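Local coordinates for acid phosphatase (Bacillus anthracis, PDB 2I33), which probably hydrolyses phosphate monoesters at acidic pH as a magnesium-dependent class C acid phosphatase of the HAD superfamily, at residues Val14-Met22 against Asp235-His243; Glu68-His76 against Trp94-Leu103. One frame throughout, in Å; residues are numbered along the deposited sequence.

Interaction 1 of 2, residues Val14-Met22 against Asp235-His243; sequences VKLTDQQLM and DAEKDKIRH
Leu16, Arg242 and Gln19 join the N-terminal segment, where residues 16-20 have helical backbone angles and run into helix 21-29, to the C-terminal helix 235-244, outside the central parallel sheet of the HAD fold. Leu16 splays its two methyls over the helix: CD1 lies 3.7 Å from CD of Lys238, while CD2 rests over one face of the Arg242 guanidinium, offset toward its rim. Arg242 reaches across as an extended chain, and its NH1 donates nearly straight (168°) to Gln19 OE1 at 2.8 Å. That oxygen lies in the guanidinium plane, yet the N-H comes from above the carbonyl plane of the amide. A weak second bond runs from NH1 to Leu16 O. The remaining nitrogens are held within the same chain, NH2 by a salt bridge to Glu223 and NE by Tyr227 OH, so the guanidinium is fixed in its rotation. With its chain extended beyond CG, Gln19 spends both ends of its amide on helix 235-244, turning OE1 to Arg242 and NE2 to Asp239. The first torsion of Asp239 (chi1 -178°) swings its carboxylate toward 14-22, where OD1 accepts Gln19 NE2 at 2.8 Å on the anti side, 32° out of plane.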
ATOM      1  N   VAL A  14      15.644 -24.524  -0.841  1.00 41.36           N
ATOM      2  CA  VAL A  14      14.804 -23.314  -0.567  1.00 41.36           C
ATOM      3  C   VAL A  14      13.635 -23.208  -1.545  1.00 41.21           C
ATOM      4  O   VAL A  14      13.782 -23.416  -2.757  1.00 41.53           O
ATOM      5  CB  VAL A  14      15.635 -21.984  -0.573  1.00 41.48           C
ATOM      6  CG1 VAL A  14      16.991 -22.192   0.125  1.00 42.40           C
ATOM      7  CG2 VAL A  14      15.825 -21.415  -1.999  1.00 41.41           C
ATOM      8  N   LYS A  15      12.466 -22.885  -1.003  1.00 40.36           N
ATOM      9  CA  LYS A  15      11.274 -22.656  -1.802  1.00 39.68           C
ATOM     10  C   LYS A  15      10.961 -21.166  -1.766  1.00 38.50           C
ATOM     11  O   LYS A  15      10.300 -20.684  -0.833  1.00 39.24           O
ATOM     12  CB  LYS A  15      10.105 -23.478  -1.247  1.00 39.60           C
ATOM     13  N   LEU A  16      11.435 -20.430  -2.782  1.00 36.73           N
ATOM     14  CA  LEU A  16      11.239 -18.998  -2.860  1.00 35.83           C
ATOM     15  C   LEU A  16       9.775 -18.639  -2.753  1.00 33.60           C
ATOM     16  O   LEU A  16       9.434 -17.629  -2.161  1.00 34.29           O
ATOM     17  CB  LEU A  16      11.737 -18.404  -4.181  1.00 35.62           C
ATOM     18  CG  LEU A  16      13.236 -18.352  -4.443  1.00 37.29           C
ATOM     19  CD1 LEU A  16      13.467 -17.674  -5.782  1.00 37.52           C
ATOM     20  CD2 LEU A  16      13.970 -17.628  -3.300  1.00 37.36           C
ATOM     21  N   THR A  17       8.903 -19.441  -3.354  1.00 31.78           N
ATOM     22  CA  THR A  17       7.489 -19.069  -3.406  1.00 29.59           C
ATOM     23  C   THR A  17       6.833 -18.972  -2.020  1.00 28.17           C
ATOM     24  O   THR A  17       5.883 -18.200  -1.844  1.00 28.09           O
ATOM     25  CB  THR A  17       6.649 -20.019  -4.273  1.00 29.88           C
ATOM     26  OG1 THR A  17       6.987 -21.363  -3.958  1.00 29.49           O
ATOM     27  CG2 THR A  17       6.884 -19.726  -5.762  1.00 31.36           C
ATOM     28  N   ASP A  18       7.374 -19.691  -1.045  1.00 27.08           N
ATOM     29  CA  ASP A  18       6.826 -19.635   0.302  1.00 26.32           C
ATOM     30  C   ASP A  18       7.083 -18.254   0.885  1.00 25.71           C
ATOM     31  O   ASP A  18       6.306 -17.762   1.694  1.00 26.85           O
ATOM     32  CB  ASP A  18       7.453 -20.689   1.222  1.00 26.69           C
ATOM     33  CG  ASP A  18       6.846 -22.091   1.035  1.00 27.95           C
ATOM     34  OD1 ASP A  18       5.856 -22.226   0.277  0.50 27.08           O
ATOM     35  OD2 ASP A  18       7.353 -23.019   1.702  0.50 26.92           O
ATOM     36  N   GLN A  19       8.174 -17.632   0.468  1.00 25.08           N
ATOM     37  CA  GLN A  19       8.506 -16.295   0.975  1.00 25.53           C
ATOM     38  C   GLN A  19       7.526 -15.200   0.563  1.00 26.50           C
ATOM     39  O   GLN A  19       7.527 -14.096   1.152  1.00 25.79           O
ATOM     40  CB  GLN A  19       9.937 -15.943   0.565  1.00 25.76           C
ATOM     41  CG  GLN A  19      10.953 -16.884   1.182  1.00 26.21           C
ATOM     42  CD  GLN A  19      12.356 -16.609   0.719  1.00 27.92           C
ATOM     43  OE1 GLN A  19      12.588 -15.633   0.024  1.00 31.17           O
ATOM     44  NE2 GLN A  19      13.309 -17.438   1.139  1.00 28.96           N
ATOM     45  N   GLN A  20       6.681 -15.501  -0.433  1.00 26.71           N
ATOM     46  CA  GLN A  20       5.643 -14.606  -0.995  0.50 27.25           C
ATOM     47  C   GLN A  20       4.340 -14.662  -0.216  1.00 26.52           C
ATOM     48  O   GLN A  20       3.425 -13.848  -0.439  1.00 26.24           O
ATOM     49  CB  GLN A  20       5.213 -15.079  -2.398  0.50 27.59           C
ATOM     50  CG  GLN A  20       6.286 -15.416  -3.399  0.50 29.40           C
ATOM     51  CD  GLN A  20       5.701 -15.900  -4.729  0.50 29.04           C
ATOM     52  OE1 GLN A  20       4.467 -16.000  -4.903  0.50 32.52           O
ATOM     53  NE2 GLN A  20       6.582 -16.206  -5.680  0.50 30.47           N
ATOM     54  N   LEU A  21       4.212 -15.678   0.615  1.00 26.17           N
ATOM     55  CA  LEU A  21       2.905 -16.053   1.105  1.00 26.85           C
ATOM     56  C   LEU A  21       2.177 -14.921   1.805  1.00 26.13           C
ATOM     57  O   LEU A  21       1.045 -14.604   1.434  1.00 28.01           O
ATOM     58  CB  LEU A  21       2.982 -17.283   1.979  1.00 26.86           C
ATOM     59  CG  LEU A  21       1.660 -18.031   2.031  1.00 30.18           C
ATOM     60  CD1 LEU A  21       1.878 -19.492   2.429  1.00 31.64           C
ATOM     61  CD2 LEU A  21       0.702 -17.356   2.956  1.00 31.64           C
ATOM     62  N   MET A  22       2.815 -14.272   2.773  1.00 26.32           N
ATOM     63  CA  MET A  22       2.139 -13.190   3.491  1.00 25.99           C
ATOM     64  C   MET A  22       1.787 -12.013   2.582  1.00 26.10           C
ATOM     65  O   MET A  22       0.696 -11.450   2.659  1.00 26.35           O
ATOM     66  CB  MET A  22       3.010 -12.711   4.637  1.00 26.80           C
ATOM     67  CG  MET A  22       3.022 -13.676   5.746  1.00 28.10           C
ATOM     68  SD  MET A  22       1.390 -13.864   6.495  1.00 29.95           S
ATOM     69  CE  MET A  22       1.406 -12.494   7.635  1.00 31.84           C
ATOM     70  N   ASP A 235      17.635 -19.714  -7.867  1.00 38.85           N
ATOM     71  CA  ASP A 235      16.807 -19.583  -6.671  1.00 39.11           C
ATOM     72  C   ASP A 235      17.657 -19.334  -5.424  1.00 38.26           C
ATOM     73  O   ASP A 235      17.308 -18.499  -4.580  1.00 38.34           O
ATOM     74  CB  ASP A 235      15.938 -20.833  -6.474  1.00 39.60           C
ATOM     75  CG  ASP A 235      14.704 -20.859  -7.382  1.00 42.24           C
ATOM     76  OD1 ASP A 235      14.475 -19.919  -8.183  1.00 44.00           O
ATOM     77  OD2 ASP A 235      13.942 -21.845  -7.284  1.00 46.75           O
ATOM     78  N   ALA A 236      18.774 -20.051  -5.309  1.00 37.28           N
ATOM     79  CA  ALA A 236      19.671 -19.863  -4.177  1.00 36.25           C
ATOM     80  C   ALA A 236      20.230 -18.435  -4.122  1.00 35.56           C
ATOM     81  O   ALA A 236      20.350 -17.859  -3.038  1.00 35.86           O
ATOM     82  CB  ALA A 236      20.812 -20.887  -4.222  1.00 36.37           C
ATOM     83  N   GLU A 237      20.568 -17.872  -5.286  1.00 34.17           N
ATOM     84  CA  GLU A 237      21.113 -16.519  -5.354  1.00 33.56           C
ATOM     85  C   GLU A 237      20.055 -15.547  -4.882  1.00 32.63           C
ATOM     86  O   GLU A 237      20.340 -14.673  -4.073  1.00 32.46           O
ATOM     87  CB  GLU A 237      21.519 -16.134  -6.778  1.00 33.71           C
ATOM     88  N   LYS A 238      18.837 -15.708  -5.394  1.00 31.97           N
ATOM     89  CA  LYS A 238      17.748 -14.792  -5.033  1.00 31.06           C
ATOM     90  C   LYS A 238      17.491 -14.835  -3.537  1.00 30.34           C
ATOM     91  O   LYS A 238      17.275 -13.798  -2.905  1.00 29.39           O
ATOM     92  CB  LYS A 238      16.446 -15.119  -5.781  1.00 31.33           C
ATOM     93  CG  LYS A 238      16.507 -14.845  -7.266  1.00 33.30           C
ATOM     94  CD  LYS A 238      15.222 -15.222  -7.969  1.00 35.88           C
ATOM     95  CE  LYS A 238      15.399 -15.133  -9.479  1.00 38.09           C
ATOM     96  NZ  LYS A 238      14.269 -15.756 -10.229  1.00 40.01           N
ATOM     97  N   ASP A 239      17.524 -16.044  -2.980  1.00 30.50           N
ATOM     98  CA  ASP A 239      17.273 -16.245  -1.557  1.00 30.56           C
ATOM     99  C   ASP A 239      18.287 -15.469  -0.703  1.00 29.99           C
ATOM    100  O   ASP A 239      17.914 -14.798   0.258  1.00 29.79           O
ATOM    101  CB  ASP A 239      17.312 -17.741  -1.229  1.00 31.26           C
ATOM    102  CG  ASP A 239      17.017 -18.027   0.221  1.00 32.24           C
ATOM    103  OD1 ASP A 239      16.040 -17.470   0.746  1.00 36.89           O
ATOM    104  OD2 ASP A 239      17.779 -18.808   0.840  1.00 37.87           O
ATOM    105  N   LYS A 240      19.563 -15.545  -1.066  1.00 29.16           N
ATOM    106  CA  LYS A 240      20.585 -14.809  -0.330  1.00 28.52           C
ATOM    107  C   LYS A 240      20.401 -13.295  -0.442  1.00 27.97           C
ATOM    108  O   LYS A 240      20.570 -12.563   0.539  1.00 27.80           O
ATOM    109  CB  LYS A 240      21.977 -15.186  -0.821  1.00 28.33           C
ATOM    110  CG  LYS A 240      23.088 -14.422  -0.131  1.00 29.63           C
ATOM    111  CD  LYS A 240      24.448 -14.931  -0.553  1.00 31.20           C
ATOM    112  CE  LYS A 240      25.579 -14.091   0.044  1.00 32.70           C
ATOM    113  NZ  LYS A 240      25.469 -13.965   1.533  1.00 34.40           N
ATOM    114  N   ILE A 241      20.081 -12.833  -1.646  1.00 27.00           N
ATOM    115  CA  ILE A 241      19.862 -11.416  -1.891  1.00 26.51           C
ATOM    116  C   ILE A 241      18.710 -10.931  -1.057  1.00 26.67           C
ATOM    117  O   ILE A 241      18.777  -9.865  -0.459  1.00 25.83           O
ATOM    118  CB  ILE A 241      19.575 -11.132  -3.373  1.00 26.44           C
ATOM    119  CG1 ILE A 241      20.845 -11.384  -4.208  1.00 27.51           C
ATOM    120  CG2 ILE A 241      19.094  -9.718  -3.576  1.00 27.63           C
ATOM    121  CD1 ILE A 241      20.604 -11.355  -5.693  1.00 28.19           C
ATOM    122  N   ARG A 242      17.630 -11.701  -1.059  1.00 26.03           N
ATOM    123  CA  ARG A 242      16.452 -11.300  -0.299  1.00 26.41           C
ATOM    124  C   ARG A 242      16.836 -11.145   1.166  1.00 27.24           C
ATOM    125  O   ARG A 242      16.544 -10.136   1.775  1.00 27.79           O
ATOM    126  CB  ARG A 242      15.339 -12.325  -0.457  1.00 26.95           C
ATOM    127  CG  ARG A 242      14.736 -12.355  -1.832  1.00 26.37           C
ATOM    128  CD  ARG A 242      13.754 -13.510  -1.945  1.00 27.62           C
ATOM    129  NE  ARG A 242      12.986 -13.449  -3.185  1.00 26.43           N
ATOM    130  CZ  ARG A 242      11.883 -14.163  -3.410  1.00 28.90           C
ATOM    131  NH1 ARG A 242      11.410 -15.000  -2.491  1.00 29.28           N
ATOM    132  NH2 ARG A 242      11.253 -14.048  -4.569  1.00 29.83           N
ATOM    133  N   HIS A 243      17.521 -12.139   1.717  1.00 27.67           N
ATOM    134  CA  HIS A 243      17.943 -12.051   3.118  1.00 28.56           C
ATOM    135  C   HIS A 243      18.921 -10.910   3.395  1.00 28.43           C
ATOM    136  O   HIS A 243      18.811 -10.202   4.402  1.00 28.72           O
ATOM    137  CB  HIS A 243      18.547 -13.370   3.567  1.00 28.65           C
ATOM    138  CG  HIS A 243      17.526 -14.412   3.874  1.00 30.78           C
ATOM    139  ND1 HIS A 243      16.950 -15.196   2.900  1.00 32.09           N
ATOM    140  CD2 HIS A 243      16.963 -14.789   5.046  1.00 33.17           C
ATOM    141  CE1 HIS A 243      16.095 -16.032   3.462  1.00 33.14           C
ATOM    142  NE2 HIS A 243      16.086 -15.806   4.763  1.00 34.53           N
TER
HETATM  143  O   HOH W   1      12.428 -21.900  -5.355  1.00 32.49           O

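Interaction 2 of 2, residues Glu68-His76 against Trp94-Leu103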
ATOM      1  N   GLU A  68      -2.365  -5.413 -11.296  1.00 27.05           N
ATOM      2  CA  GLU A  68      -2.239  -4.881  -9.941  1.00 27.32           C
ATOM      3  C   GLU A  68      -2.538  -3.368  -9.845  1.00 27.33           C
ATOM      4  O   GLU A  68      -2.244  -2.734  -8.826  1.00 27.92           O
ATOM      5  CB  GLU A  68      -0.923  -5.264  -9.304  1.00 27.60           C
ATOM      6  CG  GLU A  68      -0.906  -6.712  -8.773  1.00 28.30           C
ATOM      7  CD  GLU A  68      -1.431  -7.765  -9.721  1.00 31.00           C
ATOM      8  OE1 GLU A  68      -0.691  -8.183 -10.636  1.00 31.03           O
ATOM      9  OE2 GLU A  68      -2.592  -8.200  -9.494  1.00 35.14           O
ATOM     10  N   THR A  69      -3.187  -2.838 -10.867  1.00 26.35           N
ATOM     11  CA  THR A  69      -3.702  -1.496 -10.834  1.00 26.35           C
ATOM     12  C   THR A  69      -5.188  -1.500 -11.156  1.00 27.45           C
ATOM     13  O   THR A  69      -5.989  -0.978 -10.380  1.00 28.28           O
ATOM     14  CB  THR A  69      -2.928  -0.602 -11.817  1.00 26.26           C
ATOM     15  OG1 THR A  69      -1.560  -0.543 -11.395  1.00 27.25           O
ATOM     16  CG2 THR A  69      -3.528   0.746 -11.841  1.00 27.74           C
ATOM     17  N   VAL A  70      -5.555  -2.139 -12.275  1.00 27.56           N
ATOM     18  CA  VAL A  70      -6.940  -2.334 -12.703  1.00 27.12           C
ATOM     19  C   VAL A  70      -7.342  -3.805 -12.534  1.00 27.66           C
ATOM     20  O   VAL A  70      -8.420  -4.093 -12.064  1.00 28.18           O
ATOM     21  CB  VAL A  70      -7.173  -1.904 -14.158  1.00 27.88           C
ATOM     22  CG1 VAL A  70      -8.573  -2.190 -14.582  1.00 27.90           C
ATOM     23  CG2 VAL A  70      -6.827  -0.413 -14.330  1.00 27.06           C
ATOM     24  N   LEU A  71      -6.477  -4.715 -12.954  1.00 27.02           N
ATOM     25  CA  LEU A  71      -6.780  -6.151 -12.912  1.00 26.91           C
ATOM     26  C   LEU A  71      -5.993  -6.866 -11.834  1.00 28.12           C
ATOM     27  O   LEU A  71      -4.785  -6.687 -11.687  1.00 27.85           O
ATOM     28  CB  LEU A  71      -6.453  -6.790 -14.276  1.00 27.84           C
ATOM     29  CG  LEU A  71      -7.291  -6.285 -15.468  1.00 28.50           C
ATOM     30  CD1 LEU A  71      -6.790  -6.897 -16.780  1.00 31.91           C
ATOM     31  CD2 LEU A  71      -8.760  -6.505 -15.281  1.00 30.93           C
ATOM     32  N   ASP A  72      -6.703  -7.722 -11.117  1.00 27.56           N
ATOM     33  CA  ASP A  72      -6.169  -8.466  -9.997  1.00 28.67           C
ATOM     34  C   ASP A  72      -5.658  -9.839 -10.450  1.00 28.30           C
ATOM     35  O   ASP A  72      -6.440 -10.720 -10.782  1.00 28.43           O
ATOM     36  CB  ASP A  72      -7.266  -8.631  -8.968  1.00 29.15           C
ATOM     37  CG  ASP A  72      -6.800  -9.302  -7.710  1.00 31.63           C
ATOM     38  OD1 ASP A  72      -5.680  -9.864  -7.677  1.00 29.47           O
ATOM     39  OD2 ASP A  72      -7.589  -9.257  -6.744  1.00 32.54           O
ATOM     40  N   ASN A  73      -4.338 -10.007 -10.444  1.00 28.22           N
ATOM     41  CA  ASN A  73      -3.732 -11.289 -10.839  1.00 28.53           C
ATOM     42  C   ASN A  73      -3.292 -12.106  -9.672  1.00 28.76           C
ATOM     43  O   ASN A  73      -2.548 -13.105  -9.819  1.00 29.08           O
ATOM     44  CB  ASN A  73      -2.551 -11.027 -11.746  1.00 28.66           C
ATOM     45  CG  ASN A  73      -2.946 -10.247 -12.909  1.00 30.43           C
ATOM     46  OD1 ASN A  73      -3.624 -10.747 -13.809  1.00 31.51           O
ATOM     47  ND2 ASN A  73      -2.566  -8.996 -12.906  1.00 30.19           N
ATOM     48  N   SER A  74      -3.750 -11.753  -8.484  1.00 29.18           N
ATOM     49  CA  SER A  74      -3.278 -12.480  -7.338  1.00 28.88           C
ATOM     50  C   SER A  74      -3.613 -13.990  -7.399  1.00 29.42           C
ATOM     51  O   SER A  74      -2.840 -14.770  -6.839  1.00 30.45           O
ATOM     52  CB  SER A  74      -3.723 -11.817  -6.034  1.00 30.54           C
ATOM     53  OG  SER A  74      -5.107 -11.862  -5.933  1.00 30.83           O
ATOM     54  N   PRO A  75      -4.717 -14.430  -8.071  1.00 28.84           N
ATOM     55  CA  PRO A  75      -4.895 -15.901  -8.161  1.00 28.19           C
ATOM     56  C   PRO A  75      -3.723 -16.620  -8.813  1.00 27.86           C
ATOM     57  O   PRO A  75      -3.466 -17.786  -8.515  1.00 28.61           O
ATOM     58  CB  PRO A  75      -6.138 -16.063  -9.018  1.00 28.91           C
ATOM     59  CG  PRO A  75      -6.912 -14.761  -8.758  1.00 29.17           C
ATOM     60  CD  PRO A  75      -5.868 -13.718  -8.673  1.00 28.83           C
ATOM     61  N   HIS A  76      -3.024 -15.929  -9.699  1.00 27.01           N
ATOM     62  CA  HIS A  76      -1.838 -16.537 -10.276  1.00 27.28           C
ATOM     63  C   HIS A  76      -0.708 -16.662  -9.248  1.00 26.26           C
ATOM     64  O   HIS A  76      -0.011 -17.686  -9.161  1.00 27.10           O
ATOM     65  CB  HIS A  76      -1.360 -15.790 -11.493  1.00 26.32           C
ATOM     66  CG  HIS A  76      -0.152 -16.405 -12.091  1.00 26.49           C
ATOM     67  ND1 HIS A  76       1.114 -16.077 -11.679  1.00 28.07           N
ATOM     68  CD2 HIS A  76      -0.016 -17.402 -13.000  1.00 25.77           C
ATOM     69  CE1 HIS A  76       1.986 -16.822 -12.336  1.00 27.41           C
ATOM     70  NE2 HIS A  76       1.326 -17.629 -13.144  1.00 26.56           N
ATOM     71  N   TRP A  94      -2.890 -18.214 -17.384  1.00 24.64           N
ATOM     72  CA  TRP A  94      -3.702 -17.293 -16.595  1.00 25.50           C
ATOM     73  C   TRP A  94      -4.238 -16.135 -17.444  1.00 25.69           C
ATOM     74  O   TRP A  94      -5.447 -15.841 -17.442  1.00 25.81           O
ATOM     75  CB  TRP A  94      -2.859 -16.758 -15.450  1.00 26.08           C
ATOM     76  CG  TRP A  94      -3.468 -15.597 -14.757  1.00 26.34           C
ATOM     77  CD1 TRP A  94      -3.015 -14.325 -14.760  1.00 28.17           C
ATOM     78  CD2 TRP A  94      -4.692 -15.584 -14.016  1.00 26.74           C
ATOM     79  NE1 TRP A  94      -3.855 -13.503 -14.031  1.00 27.40           N
ATOM     80  CE2 TRP A  94      -4.914 -14.246 -13.594  1.00 27.76           C
ATOM     81  CE3 TRP A  94      -5.638 -16.545 -13.694  1.00 28.26           C
ATOM     82  CZ2 TRP A  94      -6.019 -13.884 -12.814  1.00 27.30           C
ATOM     83  CZ3 TRP A  94      -6.732 -16.171 -12.941  1.00 28.13           C
ATOM     84  CH2 TRP A  94      -6.917 -14.861 -12.521  1.00 28.47           C
ATOM     85  N   ILE A  95      -3.358 -15.464 -18.162  1.00 26.19           N
ATOM     86  CA  ILE A  95      -3.807 -14.348 -19.019  1.00 25.62           C
ATOM     87  C   ILE A  95      -4.877 -14.799 -20.009  1.00 26.12           C
ATOM     88  O   ILE A  95      -5.884 -14.095 -20.209  1.00 25.88           O
ATOM     89  CB  ILE A  95      -2.617 -13.748 -19.756  1.00 27.26           C
ATOM     90  CG1 ILE A  95      -1.688 -13.059 -18.751  1.00 29.06           C
ATOM     91  CG2 ILE A  95      -3.100 -12.790 -20.866  1.00 27.34           C
ATOM     92  CD1 ILE A  95      -2.202 -11.810 -18.103  1.00 33.18           C
ATOM     93  N   ASN A  96      -4.682 -15.955 -20.620  1.00 25.61           N
ATOM     94  CA  ASN A  96      -5.637 -16.453 -21.584  1.00 26.46           C
ATOM     95  C   ASN A  96      -7.017 -16.739 -21.016  1.00 26.46           C
ATOM     96  O   ASN A  96      -8.011 -16.680 -21.746  1.00 26.64           O
ATOM     97  CB  ASN A  96      -5.081 -17.701 -22.229  1.00 26.77           C
ATOM     98  CG  ASN A  96      -4.028 -17.378 -23.227  1.00 28.93           C
ATOM     99  OD1 ASN A  96      -4.043 -16.297 -23.798  1.00 34.34           O
ATOM    100  ND2 ASN A  96      -3.135 -18.326 -23.497  1.00 31.01           N
ATOM    101  N   LYS A  97      -7.082 -17.087 -19.741  1.00 25.59           N
ATOM    102  CA  LYS A  97      -8.370 -17.335 -19.100  1.00 27.48           C
ATOM    103  C   LYS A  97      -9.170 -16.041 -19.026  1.00 27.24           C
ATOM    104  O   LYS A  97     -10.411 -16.075 -19.004  1.00 28.23           O
ATOM    105  CB  LYS A  97      -8.181 -17.902 -17.701  1.00 27.63           C
ATOM    106  CG  LYS A  97      -7.596 -19.309 -17.692  1.00 30.65           C
ATOM    107  CD  LYS A  97      -7.903 -19.995 -16.377  1.00 34.53           C
ATOM    108  CE  LYS A  97      -9.312 -20.592 -16.407  1.00 37.32           C
ATOM    109  NZ  LYS A  97      -9.911 -20.444 -15.064  1.00 39.79           N
ATOM    110  N   ALA A  98      -8.468 -14.910 -18.956  1.00 26.52           N
ATOM    111  CA  ALA A  98      -9.106 -13.579 -19.093  1.00 26.88           C
ATOM    112  C   ALA A  98     -10.201 -13.405 -18.045  1.00 26.77           C
ATOM    113  O   ALA A  98     -11.305 -12.921 -18.314  1.00 27.52           O
ATOM    114  CB  ALA A  98      -9.651 -13.438 -20.499  1.00 26.96           C
ATOM    115  N   GLU A  99      -9.860 -13.793 -16.834  1.00 26.87           N
ATOM    116  CA  GLU A  99     -10.802 -13.797 -15.730  1.00 27.74           C
ATOM    117  C   GLU A  99     -10.331 -13.027 -14.507  1.00 26.89           C
ATOM    118  O   GLU A  99     -10.923 -13.186 -13.442  1.00 27.56           O
ATOM    119  CB  GLU A  99     -11.139 -15.239 -15.348  1.00 27.48           C
ATOM    120  CG  GLU A  99      -9.976 -16.001 -14.763  1.00 28.96           C
ATOM    121  CD  GLU A  99     -10.328 -17.425 -14.373  1.00 30.58           C
ATOM    122  OE1 GLU A  99     -11.212 -18.020 -15.030  1.00 33.58           O
ATOM    123  OE2 GLU A  99      -9.743 -17.943 -13.386  1.00 34.51           O
ATOM    124  N   ALA A 100      -9.299 -12.184 -14.633  1.00 27.37           N
ATOM    125  CA  ALA A 100      -8.870 -11.355 -13.510  1.00 27.36           C
ATOM    126  C   ALA A 100     -10.035 -10.422 -13.168  1.00 27.37           C
ATOM    127  O   ALA A 100     -10.711  -9.893 -14.059  1.00 28.55           O
ATOM    128  CB  ALA A 100      -7.668 -10.518 -13.856  1.00 27.74           C
ATOM    129  N   GLU A 101     -10.270 -10.256 -11.884  1.00 27.12           N
ATOM    130  CA  GLU A 101     -11.241  -9.292 -11.412  1.00 27.40           C
ATOM    131  C   GLU A 101     -10.691  -7.871 -11.422  1.00 27.34           C
ATOM    132  O   GLU A 101      -9.497  -7.646 -11.241  1.00 28.31           O
ATOM    133  CB  GLU A 101     -11.608  -9.625  -9.974  1.00 28.32           C
ATOM    134  CG  GLU A 101     -12.311 -10.921  -9.801  1.00 32.32           C
ATOM    135  CD  GLU A 101     -12.798 -11.071  -8.371  1.00 36.15           C
ATOM    136  OE1 GLU A 101     -11.938 -11.153  -7.464  0.50 33.85           O
ATOM    137  OE2 GLU A 101     -14.035 -11.072  -8.165  0.50 37.91           O
ATOM    138  N   ALA A 102     -11.584  -6.889 -11.565  1.00 27.23           N
ATOM    139  CA  ALA A 102     -11.204  -5.492 -11.423  1.00 27.18           C
ATOM    140  C   ALA A 102     -10.915  -5.185  -9.967  1.00 27.37           C
ATOM    141  O   ALA A 102     -11.594  -5.663  -9.058  1.00 28.38           O
ATOM    142  CB  ALA A 102     -12.291  -4.562 -11.914  1.00 27.95           C
ATOM    143  N   LEU A 103      -9.922  -4.347  -9.762  1.00 26.87           N
ATOM    144  CA  LEU A 103      -9.505  -3.943  -8.445  1.00 27.27           C
ATOM    145  C   LEU A 103     -10.449  -2.880  -7.889  1.00 27.39           C
ATOM    146  O   LEU A 103     -11.133  -2.163  -8.632  1.00 26.56           O
ATOM    147  CB  LEU A 103      -8.049  -3.508  -8.477  1.00 27.30           C
ATOM    148  CG  LEU A 103      -7.061  -4.672  -8.592  1.00 27.18           C
ATOM    149  CD1 LEU A 103      -5.693  -4.305  -9.176  1.00 28.32           C
ATOM    150  CD2 LEU A 103      -6.902  -5.347  -7.257  1.00 27.75           C
TER
HETATM  151  O   HOH W   2      -8.751 -11.845  -9.998  1.00 17.35           O
HETATM  152  O   HOH W   3      -9.367 -11.667  -7.384  1.00 27.70           O
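A short, weakly bonded antiparallel pairing, just after what fits the DxDxT motif of the HAD active site, sets Leu71 against Ala102, a non-hydrogen-bonded pair with CA atoms 4.7 Å apart. On either side of it, Leu103 N donates to Val70 O and Asp72 N to Glu101 O, both at 2.8 Å. Leu103 covers the turn that leads into this pairing: CD1 lies 3.4 Å from Thr69 N, and CD2 packs on Asp72 CB. Beyond the strands, Trp94 closes over the start of helix 74-83. Its NE1 donates almost straight (170°) to Asn73 OD1 at 2.8 Å, meeting a lone pair of that oxygen in the carbonyl plane, with the amide nearly perpendicular (85°) to the indole. Asn73 ND2 and N grip the two carboxylate oxygens of Glu68, whose OE1 is also bonded by Tyr219 OH; ND2 further meets the magnesium ligand Asp67, which would place the indole in an outer shell of the metal site, and Thr69 OG1 bonds to Asp65, another magnesium ligand. His76 sets its CB over one face of the indole, 4.0 Å from the centroid of the five-membered ring, a CH-pi contact; Pro75 CG approaches Trp94 CH2 at 3.8 Å. Asp72 OD1 takes both N and OG of Ser74, the first bond making an Asx turn, and one water bridges Asp72 O to Glu101 N. Helix 31-54 supports Leu103 through Met33 and Tyr37, while Tyr27 of helix 21-29 touches both Leu103 and Asp72. Leu71 and Ile95 lean on helix 131-141, and Phe249 of the second subunit packs on Pro75, His76 and Trp94 where helices 74-83 and 91-97 meet.

How the interactions relate
Interaction 1 lies toward the periphery, its centre about 22 Å from the centre of the chain, and is only partly buried; interaction 2 is a buried contact centred about 12 Å from the same point, beside the magnesium site. No strand takes part in 14-22 against 235-243, whose polar bonds across the contact all involve side chains, whereas 68-76 against 94-103 combines backbone strand pairing with aromatic packing. Their nearest atoms are about 6 Å apart without touching, but two helices connect them: Thr17 and Leu21 lean on helix 74-83, and Tyr27 of helix 21-29 packs against interaction 2. Both contacts also face the second subunit, as where His243 packs on Leu21 of that neighbouring subunit.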